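Local coordinates for protein cytosolic IMP-GMP specific 5'-nucleotidase (PDB 4OHF) that probably hydrolyses the 5'-phosphate of nucleoside monophosphates such as IMP and GMP, using a bound magnesium ion in a HAD-type fold, at residues Ile178-Val192 with Tyr215-Leu228. Residues are numbered along the deposited sequence; the frame is centred on the assembly and turned at random.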
loop_
_atom_site.group_PDB
_atom_site.type_symbol
_atom_site.label_atom_id
_atom_site.label_comp_id
_atom_site.label_asym_id
_atom_site.label_seq_id
_atom_site.Cartn_x
_atom_site.Cartn_y
_atom_site.Cartn_z
ATOM N N ILE B 178 8.246 -28.256 30.534
ATOM C CA ILE B 178 7.361 -29.153 31.280
ATOM C C ILE B 178 8.202 -30.079 32.152
ATOM O O ILE B 178 7.879 -30.322 33.308
ATOM C CB ILE B 178 6.496 -30.034 30.349
ATOM C CG1 ILE B 178 5.403 -29.198 29.683
ATOM C CG2 ILE B 178 5.850 -31.139 31.143
ATOM C CD1 ILE B 178 4.493 -30.004 28.746
ATOM N N LYS B 179 9.292 -30.590 31.590
ATOM C CA LYS B 179 10.166 -31.492 32.324
ATOM C C LYS B 179 11.042 -30.754 33.324
ATOM O O LYS B 179 11.866 -31.364 34.003
ATOM C CB LYS B 179 11.078 -32.247 31.363
ATOM C CG LYS B 179 12.218 -31.397 30.806
ATOM C CD LYS B 179 13.442 -32.235 30.410
ATOM C CE LYS B 179 14.096 -32.869 31.629
ATOM N NZ LYS B 179 15.334 -33.599 31.271
ATOM N N ASN B 180 10.876 -29.442 33.418
ATOM C CA ASN B 180 11.700 -28.656 34.328
ATOM C C ASN B 180 10.980 -27.461 34.925
ATOM O O ASN B 180 11.593 -26.435 35.202
ATOM C CB ASN B 180 12.938 -28.172 33.590
ATOM C CG ASN B 180 14.200 -28.618 34.251
ATOM O OD1 ASN B 180 14.396 -28.394 35.456
ATOM N ND2 ASN B 180 15.076 -29.261 33.480
ATOM N N LEU B 181 9.682 -27.616 35.136
ATOM C CA LEU B 181 8.849 -26.551 35.661
ATOM C C LEU B 181 9.436 -25.697 36.777
ATOM O O LEU B 181 9.384 -24.463 36.698
ATOM C CB LEU B 181 7.492 -27.121 36.086
ATOM C CG LEU B 181 6.693 -27.670 34.903
ATOM C CD1 LEU B 181 5.426 -28.346 35.386
ATOM C CD2 LEU B 181 6.375 -26.534 33.945
ATOM N N LYS B 182 10.016 -26.309 37.802
ATOM C CA LYS B 182 10.542 -25.476 38.875
ATOM C C LYS B 182 11.747 -24.622 38.516
ATOM O O LYS B 182 12.141 -23.751 39.280
ATOM C CB LYS B 182 10.840 -26.294 40.126
ATOM C CG LYS B 182 11.975 -27.276 40.038
ATOM C CD LYS B 182 12.390 -27.689 41.455
ATOM C CE LYS B 182 11.175 -27.749 42.409
ATOM N NZ LYS B 182 11.541 -28.039 43.830
ATOM N N LYS B 183 12.328 -24.861 37.352
ATOM C CA LYS B 183 13.455 -24.059 36.915
ATOM C C LYS B 183 12.954 -22.931 36.002
ATOM O O LYS B 183 13.629 -21.922 35.827
ATOM C CB LYS B 183 14.454 -24.922 36.144
ATOM C CG LYS B 183 15.584 -24.128 35.498
ATOM C CD LYS B 183 16.333 -24.941 34.463
ATOM C CE LYS B 183 17.447 -24.103 33.836
ATOM N NZ LYS B 183 18.176 -24.877 32.789
ATOM N N TYR B 184 11.764 -23.104 35.431
ATOM C CA TYR B 184 11.231 -22.107 34.510
ATOM C C TYR B 184 10.075 -21.248 34.991
ATOM O O TYR B 184 10.082 -20.041 34.759
ATOM C CB TYR B 184 10.872 -22.774 33.183
ATOM C CG TYR B 184 12.103 -23.197 32.422
ATOM C CD1 TYR B 184 12.953 -22.242 31.844
ATOM C CD2 TYR B 184 12.449 -24.540 32.315
ATOM C CE1 TYR B 184 14.115 -22.615 31.181
ATOM C CE2 TYR B 184 13.612 -24.929 31.655
ATOM C CZ TYR B 184 14.441 -23.962 31.088
ATOM O OH TYR B 184 15.592 -24.339 30.425
ATOM N N VAL B 185 9.095 -21.833 35.672
ATOM C CA VAL B 185 7.968 -21.026 36.134
ATOM C C VAL B 185 8.012 -20.637 37.611
ATOM O O VAL B 185 8.283 -21.451 38.488
ATOM C CB VAL B 185 6.595 -21.702 35.788
ATOM C CG1 VAL B 185 6.815 -23.076 35.234
ATOM C CG2 VAL B 185 5.679 -21.741 37.011
ATOM N N ILE B 186 7.750 -19.360 37.864
ATOM C CA ILE B 186 7.751 -18.808 39.205
ATOM C C ILE B 186 6.337 -18.845 39.767
ATOM O O ILE B 186 5.384 -18.446 39.105
ATOM C CB ILE B 186 8.234 -17.336 39.198
ATOM C CG1 ILE B 186 9.669 -17.248 38.705
ATOM C CG2 ILE B 186 8.164 -16.750 40.584
ATOM C CD1 ILE B 186 10.156 -15.833 38.527
ATOM N N ARG B 187 6.207 -19.333 40.993
ATOM C CA ARG B 187 4.913 -19.402 41.660
ATOM C C ARG B 187 4.749 -18.187 42.564
ATOM O O ARG B 187 5.719 -17.666 43.109
ATOM C CB ARG B 187 4.823 -20.681 42.479
ATOM C CG ARG B 187 4.663 -21.936 41.633
ATOM C CD ARG B 187 5.139 -23.168 42.386
ATOM N NE ARG B 187 4.318 -24.338 42.092
ATOM C CZ ARG B 187 4.571 -25.559 42.549
ATOM N NH1 ARG B 187 5.634 -25.770 43.322
ATOM N NH2 ARG B 187 3.756 -26.561 42.244
ATOM N N GLU B 188 3.520 -17.725 42.722
ATOM C CA GLU B 188 3.275 -16.549 43.541
ATOM C C GLU B 188 1.885 -16.600 44.145
ATOM O O GLU B 188 0.891 -16.478 43.432
ATOM C CB GLU B 188 3.433 -15.275 42.689
ATOM C CG GLU B 188 3.005 -13.974 43.380
ATOM C CD GLU B 188 3.103 -12.746 42.472
ATOM O OE1 GLU B 188 2.715 -11.644 42.919
ATOM O OE2 GLU B 188 3.568 -12.878 41.319
ATOM N N LYS B 189 1.821 -16.781 45.459
ATOM C CA LYS B 189 0.548 -16.832 46.166
ATOM C C LYS B 189 -0.343 -15.634 45.844
ATOM O O LYS B 189 -1.533 -15.785 45.588
ATOM C CB LYS B 189 0.787 -16.897 47.681
ATOM C CG LYS B 189 -0.490 -16.815 48.516
ATOM C CD LYS B 189 -0.291 -17.216 49.987
ATOM C CE LYS B 189 0.651 -16.274 50.745
ATOM N NZ LYS B 189 2.065 -16.340 50.266
ATOM N N GLU B 190 0.239 -14.447 45.847
ATOM C CA GLU B 190 -0.519 -13.236 45.575
ATOM C C GLU B 190 -1.432 -13.314 44.341
ATOM O O GLU B 190 -2.558 -12.816 44.369
ATOM C CB GLU B 190 0.434 -12.044 45.442
ATOM C CG GLU B 190 1.195 -11.654 46.724
ATOM C CD GLU B 190 2.127 -12.757 47.265
ATOM O OE1 GLU B 190 2.937 -13.329 46.497
ATOM O OE2 GLU B 190 2.058 -13.046 48.479
ATOM N N VAL B 191 -0.958 -13.931 43.262
ATOM C CA VAL B 191 -1.757 -14.035 42.045
ATOM C C VAL B 191 -3.098 -14.683 42.341
ATOM O O VAL B 191 -4.139 -14.152 41.968
ATOM C CB VAL B 191 -1.041 -14.863 40.937
ATOM C CG1 VAL B 191 -2.004 -15.158 39.803
ATOM C CG2 VAL B 191 0.153 -14.104 40.404
ATOM N N VAL B 192 -3.065 -15.832 43.013
ATOM C CA VAL B 192 -4.287 -16.545 43.359
ATOM C C VAL B 192 -5.173 -15.713 44.281
ATOM O O VAL B 192 -6.380 -15.594 44.051
ATOM C CB VAL B 192 -3.968 -17.911 44.007
ATOM C CG1 VAL B 192 -5.205 -18.493 44.668
ATOM C CG2 VAL B 192 -3.482 -18.874 42.932
ATOM N N TYR B 215 -1.158 -28.348 27.520
ATOM C CA TYR B 215 -0.065 -27.637 28.176
ATOM C C TYR B 215 -0.580 -26.646 29.216
ATOM O O TYR B 215 0.017 -26.497 30.279
ATOM C CB TYR B 215 0.774 -26.900 27.129
ATOM C CG TYR B 215 1.894 -26.064 27.696
ATOM C CD1 TYR B 215 3.083 -26.645 28.125
ATOM C CD2 TYR B 215 1.765 -24.683 27.794
ATOM C CE1 TYR B 215 4.118 -25.867 28.633
ATOM C CE2 TYR B 215 2.791 -23.899 28.302
ATOM C CZ TYR B 215 3.968 -24.496 28.720
ATOM O OH TYR B 215 4.985 -23.715 29.231
ATOM N N SER B 216 -1.688 -25.979 28.913
ATOM C CA SER B 216 -2.261 -25.004 29.831
ATOM C C SER B 216 -2.817 -25.644 31.078
ATOM O O SER B 216 -2.763 -25.064 32.157
ATOM C CB SER B 216 -3.387 -24.220 29.160
ATOM O OG SER B 216 -2.924 -23.622 27.971
ATOM N N LYS B 217 -3.375 -26.836 30.926
ATOM C CA LYS B 217 -3.958 -27.547 32.057
ATOM C C LYS B 217 -2.869 -27.914 33.049
ATOM O O LYS B 217 -3.068 -27.817 34.259
ATOM C CB LYS B 217 -4.690 -28.810 31.574
ATOM C CG LYS B 217 -5.705 -29.344 32.573
ATOM C CD LYS B 217 -6.619 -30.413 31.980
ATOM C CE LYS B 217 -5.873 -31.711 31.712
ATOM N NZ LYS B 217 -6.797 -32.805 31.292
ATOM N N LEU B 218 -1.715 -28.320 32.522
ATOM C CA LEU B 218 -0.566 -28.699 33.339
ATOM C C LEU B 218 -0.012 -27.487 34.092
ATOM O O LEU B 218 0.077 -27.476 35.328
ATOM C CB LEU B 218 0.533 -29.243 32.449
ATOM C CG LEU B 218 1.457 -30.314 33.006
ATOM C CD1 LEU B 218 2.698 -30.314 32.127
ATOM C CD2 LEU B 218 1.819 -30.077 34.458
ATOM N N LEU B 219 0.355 -26.462 33.329
ATOM C CA LEU B 219 0.932 -25.252 33.886
ATOM C C LEU B 219 0.019 -24.505 34.864
ATOM O O LEU B 219 0.474 -24.017 35.900
ATOM C CB LEU B 219 1.341 -24.319 32.752
ATOM C CG LEU B 219 2.429 -23.313 33.124
ATOM C CD1 LEU B 219 3.777 -24.017 33.160
ATOM C CD2 LEU B 219 2.455 -22.194 32.100
ATOM N N LEU B 220 -1.265 -24.403 34.540
ATOM C CA LEU B 220 -2.190 -23.705 35.420
ATOM C C LEU B 220 -2.287 -24.430 36.744
ATOM O O LEU B 220 -2.301 -23.807 37.805
ATOM C CB LEU B 220 -3.573 -23.593 34.779
ATOM C CG LEU B 220 -3.693 -22.545 33.668
ATOM C CD1 LEU B 220 -5.063 -22.621 33.018
ATOM C CD2 LEU B 220 -3.463 -21.171 34.249
ATOM N N ASP B 221 -2.352 -25.751 36.674
ATOM C CA ASP B 221 -2.419 -26.596 37.858
ATOM C C ASP B 221 -1.144 -26.405 38.675
ATOM O O ASP B 221 -1.208 -26.069 39.847
ATOM C CB ASP B 221 -2.545 -28.054 37.424
ATOM C CG ASP B 221 -2.957 -28.977 38.555
ATOM O OD1 ASP B 221 -3.078 -30.189 38.298
ATOM O OD2 ASP B 221 -3.167 -28.505 39.688
ATOM N N TYR B 222 0.012 -26.606 38.044
ATOM C CA TYR B 222 1.296 -26.459 38.720
ATOM C C TYR B 222 1.476 -25.113 39.431
ATOM O O TYR B 222 1.972 -25.063 40.563
ATOM C CB TYR B 222 2.452 -26.655 37.721
ATOM C CG TYR B 222 3.831 -26.409 38.311
ATOM C CD1 TYR B 222 4.501 -27.407 39.026
ATOM C CD2 TYR B 222 4.443 -25.167 38.195
ATOM C CE1 TYR B 222 5.752 -27.167 39.610
ATOM C CE2 TYR B 222 5.686 -24.917 38.771
ATOM C CZ TYR B 222 6.338 -25.919 39.481
ATOM O OH TYR B 222 7.566 -25.662 40.067
ATOM N N ALA B 223 1.069 -24.026 38.781
ATOM C CA ALA B 223 1.259 -22.694 39.350
ATOM C C ALA B 223 0.142 -22.068 40.186
ATOM O O ALA B 223 0.382 -21.083 40.881
ATOM C CB ALA B 223 1.667 -21.729 38.241
ATOM N N LEU B 224 -1.065 -22.614 40.140
ATOM C CA LEU B 224 -2.150 -22.027 40.917
ATOM C C LEU B 224 -2.672 -22.908 42.056
ATOM O O LEU B 224 -2.904 -22.438 43.171
ATOM C CB LEU B 224 -3.312 -21.655 39.994
ATOM C CG LEU B 224 -2.974 -20.734 38.823
ATOM C CD1 LEU B 224 -4.199 -20.512 37.986
ATOM C CD2 LEU B 224 -2.432 -19.414 39.339
ATOM N N SER B 225 -2.863 -24.187 41.770
ATOM C CA SER B 225 -3.385 -25.119 42.759
ATOM C C SER B 225 -2.737 -25.005 44.132
ATOM O O SER B 225 -3.432 -24.913 45.145
ATOM C CB SER B 225 -3.258 -26.554 42.238
ATOM O OG SER B 225 -4.124 -26.773 41.132
ATOM N N PRO B 226 -1.397 -24.992 44.191
ATOM C CA PRO B 226 -0.714 -24.890 45.483
ATOM C C PRO B 226 -1.278 -23.850 46.458
ATOM O O PRO B 226 -1.017 -23.929 47.649
ATOM C CB PRO B 226 0.731 -24.591 45.081
ATOM C CG PRO B 226 0.871 -25.328 43.817
ATOM C CD PRO B 226 -0.419 -24.993 43.090
ATOM N N PHE B 227 -2.059 -22.894 45.965
ATOM C CA PHE B 227 -2.606 -21.839 46.826
ATOM C C PHE B 227 -4.126 -21.830 46.915
ATOM O O PHE B 227 -4.730 -20.830 47.312
ATOM C CB PHE B 227 -2.140 -20.470 46.326
ATOM C CG PHE B 227 -0.695 -20.424 45.966
ATOM C CD1 PHE B 227 0.280 -20.447 46.952
ATOM C CD2 PHE B 227 -0.306 -20.376 44.629
ATOM C CE1 PHE B 227 1.627 -20.421 46.616
ATOM C CE2 PHE B 227 1.039 -20.349 44.282
ATOM C CZ PHE B 227 2.008 -20.373 45.280
ATOM N N LEU B 228 -4.746 -22.935 46.529
ATOM C CA LEU B 228 -6.199 -23.049 46.582
ATOM C C LEU B 228 -6.592 -23.831 47.836
ATOM O O LEU B 228 -5.876 -24.740 48.252
ATOM C CB LEU B 228 -6.709 -23.769 45.330
ATOM C CG LEU B 228 -7.077 -23.004 44.047
ATOM C CD1 LEU B 228 -6.221 -21.768 43.859
ATOM C CD2 LEU B 228 -6.938 -23.959 42.872
HETATM O O HOH W 1 1.360 -18.762 40.376
#
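In the HAD-type core, helix 213-224 packs against the connection (short helix 181-184, strand 185-186) between helices 172-178 and 189-200 and the facing ends of both; Y222 and R187 meet at the middle of the seam. The guanidinium of R187 lies flat on one face of the Y222 ring, planes 8° apart, a cation-pi stack with CZ 3.7 Å from the centroid. NE and NH2 of R187 both donate, side-on, to the carbonyl O of Y222, each at 2.9 Å; this acceptor lies in the guanidinium plane, and bonds and stack together hold the group flat. L181 CB sits 3.8 Å from the centroid on the opposite face, sandwiching the ring against R187, with V185 CG2 at its edge. Y222 extends across the seam (chi1 175°, CG anti to the main-chain N), bringing its OH beside K182 CA and CB. One turn earlier, L219 CD1 touches L181 CD2 and V185 CG1; this leucine also packs on D25, a magnesium ligand. Nearer the helix start, I178 CD1 abuts the edge of the Y215 ring, whose OH is hydrogen-bonded to Y31 OH. In the other direction, V192 CG2 packs on L224 CD2 and, past the 3-10 segment 225-226, K189 CA lies 3.6 Å from the F227 ring centroid.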